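Local coordinates for ferric uptake regulation protein (Helicobacter pylori, PDB 2XIG) that probably acts as an iron-responsive, DNA-binding repressor that uses ferrous iron as cofactor to shut off the genes whose operators it binds, at residues M1-T6 against V35-G40; N75-L80 against R87-A92. The protein carries 2 engineered substitutions. All coordinates share one frame; numbering follows the deposited sequence.

Contact 1 of 2, residues M1-T6 against V35-G40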
# COMPACT_ATOMS: atom_id res chain seq x y z
N MET C 1 -16.14 -27.08 12.76
CA MET C 1 -17.56 -26.75 12.69
C MET C 1 -18.24 -26.75 14.06
O MET C 1 -19.31 -27.33 14.23
CB MET C 1 -18.29 -27.69 11.72
CG MET C 1 -18.67 -27.05 10.39
SD MET C 1 -17.29 -26.26 9.52
CE MET C 1 -16.83 -27.53 8.35
N LYS C 2 -17.62 -26.09 15.04
CA LYS C 2 -18.26 -25.86 16.33
C LYS C 2 -19.13 -24.61 16.22
O LYS C 2 -18.63 -23.52 15.93
CB LYS C 2 -17.23 -25.69 17.44
N ARG C 3 -20.42 -24.77 16.45
CA ARG C 3 -21.35 -23.66 16.30
C ARG C 3 -22.14 -23.44 17.59
O ARG C 3 -22.49 -24.40 18.27
CB ARG C 3 -22.30 -23.94 15.15
CG ARG C 3 -21.59 -24.11 13.81
CD ARG C 3 -21.11 -22.78 13.29
NE ARG C 3 -20.47 -22.88 11.98
CZ ARG C 3 -19.17 -23.06 11.80
NH1 ARG C 3 -18.36 -23.16 12.85
NH2 ARG C 3 -18.66 -23.13 10.57
N LEU C 4 -22.41 -22.18 17.90
CA LEU C 4 -23.12 -21.83 19.12
C LEU C 4 -24.62 -22.12 19.03
O LEU C 4 -25.33 -22.07 20.04
CB LEU C 4 -22.92 -20.35 19.44
CG LEU C 4 -21.49 -19.88 19.72
CD1 LEU C 4 -21.52 -18.45 20.23
CD2 LEU C 4 -20.81 -20.81 20.72
N GLU C 5 -25.10 -22.41 17.82
CA GLU C 5 -26.53 -22.46 17.55
C GLU C 5 -26.78 -23.30 16.30
O GLU C 5 -25.95 -23.33 15.39
CB GLU C 5 -27.06 -21.03 17.38
CG GLU C 5 -28.56 -20.88 17.20
CD GLU C 5 -28.99 -19.42 17.09
OE1 GLU C 5 -30.20 -19.15 16.91
OE2 GLU C 5 -28.12 -18.52 17.17
N THR C 6 -27.91 -24.01 16.25
CA THR C 6 -28.24 -24.78 15.05
C THR C 6 -28.52 -23.84 13.88
O THR C 6 -29.01 -22.72 14.06
CB THR C 6 -29.48 -25.69 15.25
OG1 THR C 6 -30.65 -24.88 15.42
CG2 THR C 6 -29.30 -26.60 16.44
N VAL C 35 -24.51 -21.25 3.48
CA VAL C 35 -23.14 -21.37 2.98
C VAL C 35 -22.12 -21.02 4.06
O VAL C 35 -21.17 -21.76 4.30
CB VAL C 35 -22.90 -20.53 1.70
CG1 VAL C 35 -21.41 -20.41 1.42
CG2 VAL C 35 -23.62 -21.15 0.51
N LEU C 36 -22.34 -19.89 4.74
CA LEU C 36 -21.41 -19.45 5.78
C LEU C 36 -21.41 -20.38 6.98
O LEU C 36 -20.35 -20.69 7.53
CB LEU C 36 -21.71 -18.01 6.21
CG LEU C 36 -21.32 -16.95 5.17
CD1 LEU C 36 -21.89 -15.58 5.54
CD2 LEU C 36 -19.82 -16.88 5.02
N TYR C 37 -22.60 -20.80 7.41
CA TYR C 37 -22.71 -21.74 8.52
C TYR C 37 -21.89 -22.99 8.23
O TYR C 37 -21.19 -23.51 9.10
CB TYR C 37 -24.17 -22.13 8.72
CG TYR C 37 -24.41 -22.91 10.00
CD1 TYR C 37 -24.76 -22.25 11.17
CD2 TYR C 37 -24.29 -24.29 10.03
CE1 TYR C 37 -24.99 -22.94 12.35
CE2 TYR C 37 -24.52 -25.00 11.21
CZ TYR C 37 -24.86 -24.32 12.37
OH TYR C 37 -25.09 -25.01 13.55
N ARG C 38 -21.99 -23.47 7.00
CA ARG C 38 -21.35 -24.73 6.61
C ARG C 38 -19.84 -24.60 6.45
O ARG C 38 -19.13 -25.60 6.48
CB ARG C 38 -21.99 -25.28 5.33
CG ARG C 38 -23.38 -25.88 5.55
CD ARG C 38 -23.90 -26.60 4.31
NE ARG C 38 -24.86 -25.81 3.54
CZ ARG C 38 -24.58 -25.19 2.40
NH1 ARG C 38 -23.36 -25.26 1.88
NH2 ARG C 38 -25.53 -24.50 1.77
N SER C 39 -19.36 -23.37 6.29
CA SER C 39 -17.96 -23.14 5.96
C SER C 39 -17.03 -23.19 7.17
O SER C 39 -17.34 -22.67 8.24
CB SER C 39 -17.80 -21.80 5.23
OG SER C 39 -16.44 -21.52 4.93
N GLY C 40 -15.87 -23.82 6.98
CA GLY C 40 -14.85 -23.87 8.01
C GLY C 40 -13.84 -22.75 7.88
O GLY C 40 -12.86 -22.70 8.61
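One face of the Tyr37 ring carries the aliphatic part of Arg3: CG sits 4.0 Å from the ring centroid in a CH-pi contact, with CD offset toward the rim. At the ring's edge, in plane, lies Glu5 O, which accepts a 2.6 Å hydrogen bond from Tyr37 OH. The Arg3 guanidinium is turned 78° from the ring, has CG of the poorly ordered Met1 over one face, offset toward the rim, and uses its edge on helix 27-38. NE and NH2 grip Tyr37 O side-on, each at 3.0 Å; NE lies in the carbonyl plane on a lone pair, NH2 above that plane. Bent at chi2 (-74°), Arg3 passes the tyrosine in the opposite direction. Arg3 NH1 turns back to Lys2 O at 3.1 Å, from above that carbonyl plane, linking the guanidinium to its own loop. The N-terminal arm leading into helix 7-20 is fastened to the last turn of helix 27-38, in the probable DNA-binding region. Thr6 N-caps helix 7-20 through OG1 to Ser9 N. Tyr37 CG stands anti to the backbone N (chi1 -170°), sending the ring out to Glu5, whose carboxylate bonds Ser9 OG and salt-bridges Arg13. Met1 lays SD 3.7 Å from Gly40 CA.

Contact 2 of 2, residues N75-L80 against R87-A92; sequences NFISVL and RRYEIA. Engineered in segment 75-80: Ser78 (natural residue Cys). With ZN (zinc ion), chain L.
The antiparallel beta hairpin 77-82/86-91, the wing of the winged-helix DNA-binding region, brings Ser78 opposite Glu90 and Leu80 opposite Arg88 as hydrogen-bonded pairs. Ser78 N reaches Glu90 O at 2.8 Å and Glu90 N returns to Ser78 O; Leu80 and Arg88 exchange the same two bonds. Beyond the strand end, Ala92 N bonds Phe76 O at 3.1 Å from above the carbonyl plane. Val79 and Tyr89 form a non-hydrogen-bonded pair, their side chains pointing the same way on one face of the sheet. There Val79 CG2, anti to the backbone N, lies over one face of the Tyr89 ring, 4.0 Å from its centroid and 20° off the normal, a CH-pi contact. Ile77 CD1 meets Tyr89 CD1 at 3.5 Å, the two side chains slanting past each other, and both residues also pack on Leu68 of helix 61-73. The Arg87 side chain slants across Val79, with NE 3.9 Å from Val79 CG2, and makes a weak bond from NE to Tyr89 OH, in the guanidinium plane, while Arg87 NH1 forms a salt bridge with Glu81. On the face of Ser78 and Leu80, the wing supplies a zinc ligand. Glu90 leaves the backbone with CG between N and the carbonyl carbon (chi1 56°), then extends to the zinc ion, held by OE2 at 2.0 Å and more loosely by OE1 at 2.6 Å. His42, His97 and His99 complete the site, and Lys94 NZ bonds OE1. Engineered Ser78 (Cys in nature) shares a water with Ile91 O, which accepts from it at 3.0 Å.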
# COMPACT_ATOMS: atom_id res chain seq x y z
N ASN C 75 -26.37 -8.73 12.72
CA ASN C 75 -25.53 -9.63 13.51
C ASN C 75 -25.72 -11.13 13.27
O ASN C 75 -25.48 -11.95 14.16
CB ASN C 75 -25.68 -9.32 15.01
CG ASN C 75 -25.17 -7.93 15.36
OD1 ASN C 75 -24.62 -7.22 14.52
ND2 ASN C 75 -25.36 -7.53 16.61
N PHE C 76 -26.13 -11.50 12.05
CA PHE C 76 -26.19 -12.91 11.68
C PHE C 76 -24.82 -13.41 11.21
O PHE C 76 -24.53 -14.61 11.26
CB PHE C 76 -27.24 -13.16 10.60
CG PHE C 76 -28.66 -13.06 11.10
CD1 PHE C 76 -29.24 -14.11 11.79
CD2 PHE C 76 -29.40 -11.91 10.91
CE1 PHE C 76 -30.54 -14.03 12.26
CE2 PHE C 76 -30.70 -11.81 11.38
CZ PHE C 76 -31.27 -12.88 12.06
N ILE C 77 -23.99 -12.47 10.76
CA ILE C 77 -22.65 -12.79 10.28
C ILE C 77 -21.68 -11.73 10.77
O ILE C 77 -22.10 -10.63 11.14
CB ILE C 77 -22.60 -12.89 8.73
CG1 ILE C 77 -22.87 -11.53 8.08
CG2 ILE C 77 -23.60 -13.92 8.22
CD1 ILE C 77 -22.85 -11.55 6.54
N SER C 78 -20.39 -12.06 10.78
CA SER C 78 -19.32 -11.14 11.16
C SER C 78 -18.42 -10.91 9.95
O SER C 78 -18.23 -11.82 9.14
CB SER C 78 -18.46 -11.74 12.27
OG SER C 78 -19.26 -12.38 13.25
N VAL C 79 -17.86 -9.71 9.86
CA VAL C 79 -16.92 -9.36 8.79
C VAL C 79 -15.50 -9.12 9.34
O VAL C 79 -15.32 -8.56 10.42
CB VAL C 79 -17.40 -8.12 7.98
CG1 VAL C 79 -17.44 -6.87 8.85
CG2 VAL C 79 -16.53 -7.89 6.75
N LEU C 80 -14.51 -9.57 8.58
CA LEU C 80 -13.10 -9.34 8.88
C LEU C 80 -12.55 -8.54 7.71
O LEU C 80 -12.68 -8.98 6.57
CB LEU C 80 -12.36 -10.68 8.97
CG LEU C 80 -10.84 -10.71 9.21
CD1 LEU C 80 -10.47 -10.03 10.53
CD2 LEU C 80 -10.31 -12.14 9.18
N ARG C 87 -12.48 -7.90 2.35
CA ARG C 87 -13.54 -8.22 3.31
C ARG C 87 -13.86 -9.71 3.24
O ARG C 87 -14.07 -10.25 2.16
CB ARG C 87 -14.79 -7.39 3.06
CG ARG C 87 -14.65 -5.92 3.42
CD ARG C 87 -15.89 -5.11 3.03
NE ARG C 87 -16.95 -5.18 4.02
CZ ARG C 87 -17.17 -4.26 4.96
NH1 ARG C 87 -16.39 -3.19 5.03
NH2 ARG C 87 -18.16 -4.40 5.83
N ARG C 88 -13.90 -10.37 4.39
CA ARG C 88 -14.28 -11.77 4.43
C ARG C 88 -15.28 -12.01 5.55
O ARG C 88 -15.25 -11.33 6.57
CB ARG C 88 -13.05 -12.67 4.54
CG ARG C 88 -12.27 -12.75 3.22
CD ARG C 88 -11.16 -13.77 3.23
NE ARG C 88 -11.07 -14.45 1.95
CZ ARG C 88 -10.65 -13.88 0.82
NH1 ARG C 88 -10.27 -12.62 0.83
NH2 ARG C 88 -10.59 -14.58 -0.31
N TYR C 89 -16.17 -12.97 5.33
CA TYR C 89 -17.34 -13.13 6.19
C TYR C 89 -17.41 -14.50 6.85
O TYR C 89 -16.92 -15.49 6.31
CB TYR C 89 -18.62 -12.90 5.38
CG TYR C 89 -18.82 -11.46 4.94
CD1 TYR C 89 -19.60 -10.59 5.68
CD2 TYR C 89 -18.23 -10.98 3.77
CE1 TYR C 89 -19.78 -9.28 5.28
CE2 TYR C 89 -18.40 -9.67 3.37
CZ TYR C 89 -19.18 -8.83 4.13
OH TYR C 89 -19.36 -7.53 3.74
N GLU C 90 -18.06 -14.54 8.01
CA GLU C 90 -18.26 -15.80 8.70
C GLU C 90 -19.55 -15.72 9.50
O GLU C 90 -20.05 -14.64 9.82
CB GLU C 90 -17.09 -16.09 9.63
CG GLU C 90 -16.83 -14.98 10.63
CD GLU C 90 -15.65 -15.28 11.54
OE1 GLU C 90 -15.50 -16.45 11.95
OE2 GLU C 90 -14.88 -14.34 11.83
N ILE C 91 -20.08 -16.89 9.84
CA ILE C 91 -21.30 -16.96 10.63
C ILE C 91 -21.00 -16.39 12.02
O ILE C 91 -19.92 -16.61 12.57
CB ILE C 91 -21.80 -18.42 10.68
CG1 ILE C 91 -23.27 -18.50 11.09
CG2 ILE C 91 -20.88 -19.28 11.56
CD1 ILE C 91 -24.23 -17.95 10.04
N ALA C 92 -21.95 -15.64 12.58
CA ALA C 92 -21.74 -14.96 13.86
C ALA C 92 -21.82 -15.93 15.03
O ALA C 92 -21.25 -15.67 16.09
CB ALA C 92 -22.76 -13.84 14.03
ZN ZN L . -13.21 -15.37 12.36
O HOH W 1 -18.10 -14.84 14.20

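Overall arrangement
Contact 1 closes before contact 2 opens along the chain, and their centres lie 12 Å apart in what is by similarity the DNA-binding region. Contact 1 ties the arm before helix 7-20 to the end of helix 27-38; contact 2 is the hairpin that follows helix 61-73. They touch directly: Leu36 packs against Ile77 and Tyr89 O, while Arg3 and Tyr37 both rest on Ile91. Beside this junction, the backbone of Leu4 bonds that of Ala93, just past contact 2. The ligands of the zinc ion come from just after contact 1, from contact 2 and from the probable dimerization region beyond residue 93, consistent with the metal bridging the two regions.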